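Local coordinates for protein 2-hydroxyhepta-2,4-diene-1,7-dioate isomerase (Mycobacterium marinum, PDB 3QDF) that probably acts as a metal-dependent isomerase or hydrolase of the fumarylacetoacetate hydrolase family, and binds zinc, at residues Ala30-Glu35 / Gly48-Leu53; Val118-Glu123 / Val200-Arg205; Leu190-Glu195 / Ile251-Ile256. One frame throughout, in Å; residues are numbered along the deposited sequence.

Contact 1 belongs to the N-terminal region, while contacts 2 and 3 lie together in the fumarylacetoacetate hydrolase region. The centres of contacts 1 and 2 are about 31 Å apart; those of contacts 2 and 3 are about 9 Å apart. Contacts 1 and 3 are antiparallel strand pairs, each partly buried. Contact 1 ends in an Arg-Glu bridge, and contact 3 has a salt-bridge row on one face and aliphatic side chains on the other. Contact 2 is smaller and buried, and one glutamine amide joins two strands of different sheets. Strand 199-205 of contact 2 adjoins strand 191-196 of contact 3, and the two meet at a zinc ion bound by His203 and Glu191.

Contact 1: Ala30-Glu35 / Gly48-Leu53; sequences AMTARE and GRSWPL
Glu35 lies beside Arg49, pointing the same way, and its OE1 meets the arginine chain from CB to NH1. The CB of Glu35 lies 3.4 Å from Arg49 O and also meets CZ3 of Trp51, at 4.0 Å. CG stands anti to the backbone N (chi1 -163°), and the chain continues extended past the far end of the indole. CD comes within 4.1 Å of Trp51 CH2, with the carboxylate plane turned 80° from the ring. OE1 then takes a salt bridge from Arg49 NH1 at 2.8 Å. The N-H points almost straight at the oxygen and reaches it on the syn side. OE1 lies close to the guanidinium plane, but the carboxylate itself is strongly rotated against that group. The same oxygen is hydrogen-bonded to Thr47 OG1, and Arg49 NE has a second carboxylate partner in Asp14.

Behind these side chains the backbones form an antiparallel ladder. Ala33 and Trp51 are a hydrogen-bonded pair, with Ala33 N 2.7 Å from Trp51 O. Glu35 N donates to Arg49 O, and Leu53 N to Met31 O. Water 1 donates to both Glu35 O and Arg49 O and accepts from Gly48 N, which ties the two strands together where the chain turns a corner at Gly48. Arg34 and Ser50 sit on the face opposite Ala33 and Trp51. Next to them, CG2 of Thr32 rests 3.7 Å from Ser50 CB. At the other end, CB of Met31 meets CB of Leu53 at 4.1 Å.

The two strands are the arms of the beta hairpin 32-38/45-52. Strand 15-22 pairs with the outer side of strand 32-38. Ala33 and Trp51 pack on Ile10 of strand 6-12, and Met31 and Leu53 reach Trp180 of strand 175-182.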
loop_
_atom_site.group_PDB
_atom_site.type_symbol
_atom_site.label_atom_id
_atom_site.label_comp_id
_atom_site.label_asym_id
_atom_site.label_seq_id
_atom_site.Cartn_x
_atom_site.Cartn_y
_atom_site.Cartn_z
ATOM N N ALA A 30 -12.998 18.016 2.667
ATOM C CA ALA A 30 -14.404 17.947 3.055
ATOM C C ALA A 30 -14.955 16.510 3.227
ATOM O O ALA A 30 -16.164 16.310 3.394
ATOM C CB ALA A 30 -15.256 18.735 2.059
ATOM N N MET A 31 -14.072 15.518 3.190
ATOM C CA MET A 31 -14.469 14.137 3.424
ATOM C C MET A 31 -14.808 13.955 4.907
ATOM O O MET A 31 -14.300 14.682 5.769
ATOM C CB MET A 31 -13.360 13.172 2.997
ATOM C CG MET A 31 -13.265 12.893 1.493
ATOM S SD MET A 31 -11.896 11.740 1.178
ATOM C CE MET A 31 -12.182 11.285 -0.515
ATOM N N THR A 32 -15.699 13.020 5.192
ATOM C CA THR A 32 -16.110 12.741 6.574
ATOM C C THR A 32 -15.461 11.429 7.019
ATOM O O THR A 32 -15.567 10.422 6.322
ATOM C CB THR A 32 -17.634 12.607 6.687
ATOM O OG1 THR A 32 -18.256 13.779 6.154
ATOM C CG2 THR A 32 -18.060 12.436 8.144
ATOM N N ALA A 33 -14.771 11.465 8.158
ATOM C CA ALA A 33 -14.253 10.267 8.805
ATOM C C ALA A 33 -15.291 9.734 9.802
ATOM O O ALA A 33 -15.412 10.264 10.897
ATOM C CB ALA A 33 -12.930 10.579 9.518
ATOM N N ARG A 34 -16.017 8.686 9.412
ATOM C CA ARG A 34 -17.061 8.084 10.245
ATOM C C ARG A 34 -16.463 6.963 11.101
ATOM O O ARG A 34 -16.123 5.886 10.592
ATOM C CB ARG A 34 -18.174 7.551 9.344
ATOM C CG ARG A 34 -19.351 6.921 10.069
ATOM C CD ARG A 34 -20.574 6.809 9.136
ATOM N NE ARG A 34 -20.808 8.040 8.376
ATOM C CZ ARG A 34 -21.564 9.056 8.783
ATOM N NH1 ARG A 34 -22.182 9.012 9.955
ATOM N NH2 ARG A 34 -21.694 10.124 8.016
ATOM N N GLU A 35 -16.314 7.231 12.397
ATOM C CA GLU A 35 -15.636 6.326 13.318
ATOM C C GLU A 35 -16.280 4.936 13.400
ATOM O O GLU A 35 -17.486 4.796 13.601
ATOM C CB GLU A 35 -15.546 6.951 14.719
ATOM C CG GLU A 35 -14.527 6.292 15.643
ATOM C CD GLU A 35 -14.549 6.845 17.070
ATOM O OE1 GLU A 35 -15.632 7.226 17.594
ATOM O OE2 GLU A 35 -13.462 6.879 17.680
ATOM N N GLY A 48 -21.004 6.379 16.095
ATOM C CA GLY A 48 -21.836 7.575 16.066
ATOM C C GLY A 48 -21.008 8.840 15.882
ATOM O O GLY A 48 -21.536 9.878 15.492
ATOM N N ARG A 49 -19.708 8.768 16.158
ATOM C CA ARG A 49 -18.863 9.952 15.986
ATOM C C ARG A 49 -18.369 10.070 14.554
ATOM O O ARG A 49 -18.082 9.064 13.899
ATOM C CB ARG A 49 -17.642 9.913 16.905
ATOM C CG ARG A 49 -17.918 9.979 18.397
ATOM C CD ARG A 49 -16.606 9.716 19.155
ATOM N NE ARG A 49 -16.853 9.342 20.550
ATOM C CZ ARG A 49 -16.625 8.138 21.081
ATOM N NH1 ARG A 49 -16.110 7.150 20.358
ATOM N NH2 ARG A 49 -16.903 7.927 22.365
ATOM N N SER A 50 -18.261 11.304 14.079
ATOM C CA SER A 50 -17.538 11.566 12.835
ATOM C C SER A 50 -16.889 12.957 12.855
ATOM O O SER A 50 -17.318 13.828 13.606
ATOM C CB SER A 50 -18.468 11.409 11.627
ATOM O OG SER A 50 -19.448 12.426 11.600
ATOM N N TRP A 51 -15.871 13.152 12.022
ATOM C CA TRP A 51 -15.157 14.427 11.902
ATOM C C TRP A 51 -14.890 14.697 10.442
ATOM O O TRP A 51 -14.719 13.745 9.673
ATOM C CB TRP A 51 -13.792 14.363 12.603
ATOM C CG TRP A 51 -13.870 14.142 14.055
ATOM C CD1 TRP A 51 -13.985 15.100 15.025
ATOM C CD2 TRP A 51 -13.854 12.882 14.730
ATOM N NE1 TRP A 51 -14.045 14.508 16.268
ATOM C CE2 TRP A 51 -13.962 13.147 16.115
ATOM C CE3 TRP A 51 -13.772 11.549 14.298
ATOM C CZ2 TRP A 51 -13.985 12.129 17.074
ATOM C CZ3 TRP A 51 -13.794 10.537 15.249
ATOM C CH2 TRP A 51 -13.899 10.832 16.620
ATOM N N PRO A 52 -14.830 15.996 10.049
ATOM C CA PRO A 52 -14.245 16.264 8.744
ATOM C C PRO A 52 -12.826 15.696 8.745
ATOM O O PRO A 52 -12.138 15.736 9.773
ATOM C CB PRO A 52 -14.225 17.796 8.664
ATOM C CG PRO A 52 -15.341 18.232 9.578
ATOM C CD PRO A 52 -15.298 17.233 10.711
ATOM N N LEU A 53 -12.413 15.129 7.622
ATOM C CA LEU A 53 -11.103 14.503 7.553
ATOM C C LEU A 53 -9.969 15.500 7.847
ATOM O O LEU A 53 -8.973 15.130 8.455
ATOM C CB LEU A 53 -10.896 13.806 6.203
ATOM C CG LEU A 53 -9.605 12.993 6.037
ATOM C CD1 LEU A 53 -9.602 11.766 6.964
ATOM C CD2 LEU A 53 -9.432 12.577 4.587
HETATM O O HOH W 1 -19.412 6.710 13.706
#

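Contact 2: Val118-Glu123 / Val200-Arg205; sequences VHFEGE and VKQHAR. With ZN (zinc ion), chain B; ZN (zinc ion), chain C; EDO (1,2-ethanediol), chain D.
A single side-chain amide, that of Gln202, bridges two strands that do not pair with each other. Its OE1 accepts a hydrogen bond from the backbone N of Gly122 at 2.9 Å. The donor lies in the carbonyl plane and uses a lone pair of the oxygen. The bond is somewhat bent (N-H...O 149°). Thr194 OG1 is a second partner of the same oxygen, and NE2 is bonded to Thr236 OG1. Both ends of this buried amide are therefore held, which fixes its flip. Gly122 suits the close approach, because a CB there would point toward Gln202 and sit tight against OE1.

Phe120 packs beside the amide. Its CG stands between the backbone N and the carbonyl carbon (chi1 63°), which directs the ring toward strand 199-205. CE1 approaches Gln202 OE1 at 3.7 Å, with the oxygen at the ring edge. Ring and amide planes are 67° apart, and the two side chains slide past each other in opposite directions. CZ meets Lys201 CB at 3.5 Å, and the two side chains cross at about a right angle. Lys201 and Gln202 form a classic beta bulge opposite Thr194, so two successive side chains face Phe120 and Gly122.

Glu121 and Glu123 point away from strand 199-205 and bind a zinc ion. Glu121 OE2 lies 2.3 Å from the metal and Glu123 OE2 2.0 Å. Asp152, water 2 and O1 of an ethanediol, probably from the crystallisation liquor, are the other ligands. This three-carboxylate site is consistent with the fumarylacetoacetate hydrolase family. Glu121 OE1 also pairs with Arg156. His203 binds the other zinc through NE2. Strand 118-128 is paired here with strand 144-155, while strand 199-205 lies beside strand 191-196 in the five-stranded sheet.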
loop_
_atom_site.group_PDB
_atom_site.type_symbol
_atom_site.label_atom_id
_atom_site.label_comp_id
_atom_site.label_asym_id
_atom_site.label_seq_id
_atom_site.Cartn_x
_atom_site.Cartn_y
_atom_site.Cartn_z
ATOM N N VAL A 118 18.279 5.040 -4.031
ATOM C CA VAL A 118 17.031 4.527 -3.461
ATOM C C VAL A 118 15.866 4.840 -4.412
ATOM O O VAL A 118 15.667 5.993 -4.795
ATOM C CB VAL A 118 16.737 5.099 -2.040
ATOM C CG1 VAL A 118 15.437 4.502 -1.480
ATOM C CG2 VAL A 118 17.894 4.813 -1.091
ATOM N N HIS A 119 15.108 3.808 -4.775
ATOM C CA HIS A 119 13.992 3.928 -5.710
ATOM C C HIS A 119 12.641 3.868 -5.024
ATOM O O HIS A 119 12.463 3.129 -4.046
ATOM C CB HIS A 119 14.038 2.799 -6.755
ATOM C CG HIS A 119 15.072 2.998 -7.817
ATOM N ND1 HIS A 119 15.051 2.312 -9.011
ATOM C CD2 HIS A 119 16.151 3.820 -7.875
ATOM C CE1 HIS A 119 16.080 2.691 -9.756
ATOM N NE2 HIS A 119 16.763 3.606 -9.089
ATOM N N PHE A 120 11.694 4.631 -5.565
ATOM C CA PHE A 120 10.275 4.436 -5.297
ATOM C C PHE A 120 9.801 3.266 -6.175
ATOM O O PHE A 120 10.440 2.929 -7.178
ATOM C CB PHE A 120 9.476 5.700 -5.636
ATOM C CG PHE A 120 9.531 6.064 -7.103
ATOM C CD1 PHE A 120 8.708 5.426 -8.026
ATOM C CD2 PHE A 120 10.467 6.994 -7.572
ATOM C CE1 PHE A 120 8.785 5.732 -9.377
ATOM C CE2 PHE A 120 10.549 7.301 -8.928
ATOM C CZ PHE A 120 9.706 6.667 -9.828
ATOM N N GLU A 121 8.699 2.638 -5.790
ATOM C CA GLU A 121 8.004 1.697 -6.659
ATOM C C GLU A 121 6.534 1.774 -6.297
ATOM O O GLU A 121 6.138 1.268 -5.257
ATOM C CB GLU A 121 8.481 0.248 -6.454
ATOM C CG GLU A 121 9.942 -0.060 -6.838
ATOM C CD GLU A 121 10.257 -1.556 -6.804
ATOM O OE1 GLU A 121 11.300 -1.999 -7.351
ATOM O OE2 GLU A 121 9.444 -2.306 -6.247
ATOM N N GLY A 122 5.731 2.382 -7.172
ATOM C CA GLY A 122 4.279 2.466 -6.967
ATOM C C GLY A 122 3.638 1.134 -7.258
ATOM O O GLY A 122 3.920 0.533 -8.295
ATOM N N GLU A 123 2.780 0.663 -6.342
ATOM C CA GLU A 123 2.162 -0.658 -6.471
ATOM C C GLU A 123 0.741 -0.705 -5.936
ATOM O O GLU A 123 0.421 -0.108 -4.882
ATOM C CB GLU A 123 2.993 -1.725 -5.735
ATOM C CG GLU A 123 4.480 -1.618 -6.018
ATOM C CD GLU A 123 5.286 -2.870 -5.746
ATOM O OE1 GLU A 123 4.746 -3.922 -5.284
ATOM O OE2 GLU A 123 6.505 -2.779 -5.995
ATOM N N VAL A 200 5.582 12.947 -13.930
ATOM C CA VAL A 200 5.131 11.556 -14.076
ATOM C C VAL A 200 6.288 10.617 -14.450
ATOM O O VAL A 200 7.007 10.854 -15.445
ATOM C CB VAL A 200 3.975 11.426 -15.104
ATOM C CG1 VAL A 200 3.654 9.954 -15.373
ATOM C CG2 VAL A 200 2.717 12.185 -14.617
ATOM N N LYS A 201 6.455 9.563 -13.649
ATOM C CA LYS A 201 7.544 8.589 -13.800
ATOM C C LYS A 201 7.037 7.209 -14.174
ATOM O O LYS A 201 7.664 6.520 -14.970
ATOM C CB LYS A 201 8.380 8.489 -12.515
ATOM C CG LYS A 201 9.018 9.802 -12.061
ATOM C CD LYS A 201 9.999 10.353 -13.081
ATOM C CE LYS A 201 10.510 11.715 -12.658
ATOM N NZ LYS A 201 11.292 12.322 -13.768
ATOM N N GLN A 202 5.925 6.802 -13.564
ATOM C CA GLN A 202 5.257 5.557 -13.902
ATOM C C GLN A 202 3.871 5.911 -14.375
ATOM O O GLN A 202 3.217 6.804 -13.815
ATOM C CB GLN A 202 5.144 4.625 -12.686
ATOM C CG GLN A 202 6.484 4.293 -12.066
ATOM C CD GLN A 202 6.370 3.250 -10.978
ATOM O OE1 GLN A 202 5.887 3.530 -9.872
ATOM N NE2 GLN A 202 6.836 2.045 -11.275
ATOM N N HIS A 203 3.409 5.201 -15.394
ATOM C CA HIS A 203 2.096 5.466 -15.961
ATOM C C HIS A 203 1.655 4.215 -16.684
ATOM O O HIS A 203 2.045 3.990 -17.827
ATOM C CB HIS A 203 2.181 6.667 -16.910
ATOM C CG HIS A 203 0.870 7.334 -17.180
ATOM N ND1 HIS A 203 0.709 8.250 -18.195
ATOM C CD2 HIS A 203 -0.344 7.213 -16.590
ATOM C CE1 HIS A 203 -0.543 8.681 -18.208
ATOM N NE2 HIS A 203 -1.205 8.064 -17.247
ATOM N N ALA A 204 0.866 3.383 -16.002
ATOM C CA ALA A 204 0.460 2.092 -16.561
ATOM C C ALA A 204 -0.831 1.590 -15.935
ATOM O O ALA A 204 -1.338 2.183 -14.995
ATOM C CB ALA A 204 1.590 1.054 -16.389
ATOM N N ARG A 205 -1.379 0.509 -16.471
ATOM C CA ARG A 205 -2.627 -0.057 -15.950
ATOM C C ARG A 205 -2.348 -1.428 -15.340
ATOM O O ARG A 205 -1.482 -2.165 -15.828
ATOM C CB ARG A 205 -3.692 -0.150 -17.049
ATOM C CG ARG A 205 -3.933 1.153 -17.809
ATOM C CD ARG A 205 -5.175 1.052 -18.693
ATOM N NE ARG A 205 -6.383 0.987 -17.871
ATOM C CZ ARG A 205 -7.003 2.044 -17.347
ATOM N NH1 ARG A 205 -8.089 1.879 -16.591
ATOM N NH2 ARG A 205 -6.543 3.274 -17.567
HETATM ZN ZN ZN B . 8.063 -4.002 -5.621
HETATM ZN ZN ZN C . -3.212 8.594 -17.085
HETATM C C1 EDO D . 10.222 -5.623 -6.705
HETATM O O1 EDO D . 8.936 -5.162 -7.174
HETATM C C2 EDO D . 11.333 -5.525 -7.758
HETATM O O2 EDO D . 12.551 -5.032 -7.156
HETATM O O HOH W 2 6.638 -5.614 -4.883
#

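Contact 3: Leu190-Glu195 / Ile251-Ile256; sequences LELRTE and ITIEGI. With ZN (zinc ion), chain C.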
loop_
_atom_site.group_PDB
_atom_site.type_symbol
_atom_site.label_atom_id
_atom_site.label_comp_id
_atom_site.label_asym_id
_atom_site.label_seq_id
_atom_site.Cartn_x
_atom_site.Cartn_y
_atom_site.Cartn_z
ATOM N N LEU A 190 -6.953 -1.015 -13.616
ATOM C CA LEU A 190 -6.950 0.312 -13.034
ATOM C C LEU A 190 -5.667 1.004 -13.411
ATOM O O LEU A 190 -4.609 0.376 -13.430
ATOM C CB LEU A 190 -7.006 0.210 -11.511
ATOM C CG LEU A 190 -8.199 -0.457 -10.846
ATOM C CD1 LEU A 190 -7.961 -0.474 -9.312
ATOM C CD2 LEU A 190 -9.513 0.250 -11.220
ATOM N N GLU A 191 -5.749 2.305 -13.680
ATOM C CA GLU A 191 -4.535 3.063 -13.952
ATOM C C GLU A 191 -3.706 3.257 -12.684
ATOM O O GLU A 191 -4.254 3.496 -11.616
ATOM C CB GLU A 191 -4.839 4.437 -14.537
ATOM C CG GLU A 191 -3.542 5.158 -14.879
ATOM C CD GLU A 191 -3.746 6.552 -15.397
ATOM O OE1 GLU A 191 -4.032 6.677 -16.597
ATOM O OE2 GLU A 191 -3.597 7.517 -14.606
ATOM N N LEU A 192 -2.383 3.187 -12.825
ATOM C CA LEU A 192 -1.468 3.570 -11.758
ATOM C C LEU A 192 -0.481 4.627 -12.275
ATOM O O LEU A 192 0.156 4.447 -13.317
ATOM C CB LEU A 192 -0.727 2.338 -11.213
ATOM C CG LEU A 192 0.337 2.470 -10.125
ATOM C CD1 LEU A 192 0.663 1.069 -9.559
ATOM C CD2 LEU A 192 1.623 3.164 -10.626
ATOM N N ARG A 193 -0.339 5.712 -11.529
ATOM C CA ARG A 193 0.510 6.810 -11.948
ATOM C C ARG A 193 1.351 7.240 -10.764
ATOM O O ARG A 193 0.814 7.523 -9.692
ATOM C CB ARG A 193 -0.364 7.971 -12.438
ATOM C CG ARG A 193 0.372 9.125 -13.139
ATOM C CD ARG A 193 -0.660 10.155 -13.645
ATOM N NE ARG A 193 -1.137 11.051 -12.584
ATOM C CZ ARG A 193 -2.367 11.064 -12.064
ATOM N NH1 ARG A 193 -3.313 10.226 -12.479
ATOM N NH2 ARG A 193 -2.655 11.935 -11.108
ATOM N N THR A 194 2.661 7.300 -10.963
ATOM C CA THR A 194 3.591 7.795 -9.946
ATOM C C THR A 194 4.253 9.108 -10.364
ATOM O O THR A 194 4.750 9.253 -11.491
ATOM C CB THR A 194 4.704 6.769 -9.621
ATOM O OG1 THR A 194 4.111 5.511 -9.272
ATOM C CG2 THR A 194 5.573 7.276 -8.471
ATOM N N GLU A 195 4.270 10.060 -9.438
ATOM C CA GLU A 195 4.915 11.341 -9.669
ATOM C C GLU A 195 5.973 11.620 -8.624
ATOM O O GLU A 195 5.818 11.273 -7.457
ATOM C CB GLU A 195 3.892 12.477 -9.666
ATOM C CG GLU A 195 2.893 12.375 -10.794
ATOM C CD GLU A 195 1.765 13.386 -10.680
ATOM O OE1 GLU A 195 1.932 14.415 -9.968
ATOM O OE2 GLU A 195 0.713 13.143 -11.314
ATOM N N ILE A 251 1.750 8.460 -5.568
ATOM C CA ILE A 251 1.269 7.353 -6.382
ATOM C C ILE A 251 -0.255 7.430 -6.365
ATOM O O ILE A 251 -0.884 7.462 -5.283
ATOM C CB ILE A 251 1.737 5.986 -5.797
ATOM C CG1 ILE A 251 3.263 5.958 -5.633
ATOM C CG2 ILE A 251 1.254 4.803 -6.633
ATOM C CD1 ILE A 251 3.737 5.123 -4.380
ATOM N N THR A 252 -0.850 7.470 -7.557
ATOM C CA THR A 252 -2.300 7.503 -7.692
ATOM C C THR A 252 -2.764 6.229 -8.381
ATOM O O THR A 252 -2.224 5.843 -9.433
ATOM C CB THR A 252 -2.760 8.743 -8.524
ATOM O OG1 THR A 252 -2.376 9.934 -7.839
ATOM C CG2 THR A 252 -4.303 8.764 -8.726
ATOM N N ILE A 253 -3.748 5.567 -7.782
ATOM C CA ILE A 253 -4.414 4.475 -8.440
ATOM C C ILE A 253 -5.886 4.806 -8.632
ATOM O O ILE A 253 -6.568 5.207 -7.698
ATOM C CB ILE A 253 -4.226 3.135 -7.705
ATOM C CG1 ILE A 253 -2.729 2.820 -7.590
ATOM C CG2 ILE A 253 -4.978 1.985 -8.478
ATOM C CD1 ILE A 253 -2.412 1.507 -6.818
ATOM N N GLU A 254 -6.339 4.668 -9.873
ATOM C CA GLU A 254 -7.736 4.858 -10.247
ATOM C C GLU A 254 -8.689 4.040 -9.345
ATOM O O GLU A 254 -8.445 2.870 -9.075
ATOM C CB GLU A 254 -7.903 4.462 -11.710
ATOM C CG GLU A 254 -9.339 4.530 -12.271
ATOM C CD GLU A 254 -9.392 4.009 -13.705
ATOM O OE1 GLU A 254 -8.386 3.436 -14.167
ATOM O OE2 GLU A 254 -10.429 4.174 -14.379
ATOM N N GLY A 255 -9.752 4.681 -8.865
ATOM C CA GLY A 255 -10.712 4.048 -7.988
ATOM C C GLY A 255 -10.269 3.977 -6.541
ATOM O O GLY A 255 -11.015 3.498 -5.696
ATOM N N ILE A 256 -9.053 4.445 -6.244
ATOM C CA ILE A 256 -8.530 4.373 -4.872
ATOM C C ILE A 256 -8.227 5.773 -4.347
ATOM O O ILE A 256 -8.895 6.260 -3.436
ATOM C CB ILE A 256 -7.265 3.467 -4.770
ATOM C CG1 ILE A 256 -7.554 2.074 -5.369
ATOM C CG2 ILE A 256 -6.772 3.397 -3.305
ATOM C CD1 ILE A 256 -6.480 1.026 -5.148
HETATM ZN ZN ZN C . -3.212 8.594 -17.085
HETATM O O HOH W 3 0.215 10.617 -8.662
#
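Leu190 leans across the end of strand 248-253, where its CD1 rests against both Glu254 O, at 3.4 Å, and CG2 of Ile253, at 4.0 Å. The two aliphatic side chains cross at about a right angle. Ile253 CG1 packs beside CG of Leu192. Further along, CG1 of Ile251 lies next to Thr194, 3.8 Å from OG1; that hydroxyl is bonded to Gln202. Leu192, Thr194, Ile251 and Ile253 share one largely apolar face, and Leu190 packs at its end.

The other face is polar. CB of Thr252 sits under one face of the Arg193 guanidinium, offset toward its rim. A bend at chi3 (80°) folds Arg193 over the threonine. At its edge, NE makes a straight salt bridge to Glu195 OE2, 3.1 Å away; the bridge from NH1 to Glu191 OE2 is weak. Glu254 reaches out extended, and its OE1 takes the N-H of Glu191 on its anti lone pair. Arg205 is a second partner of that oxygen.

Arg193 and Thr252 form a hydrogen-bonded pair of an antiparallel ladder inside a five-stranded mixed sheet. On their face, Glu191 OE1 binds a zinc ion together with His203 of the neighbouring edge strand 199-205.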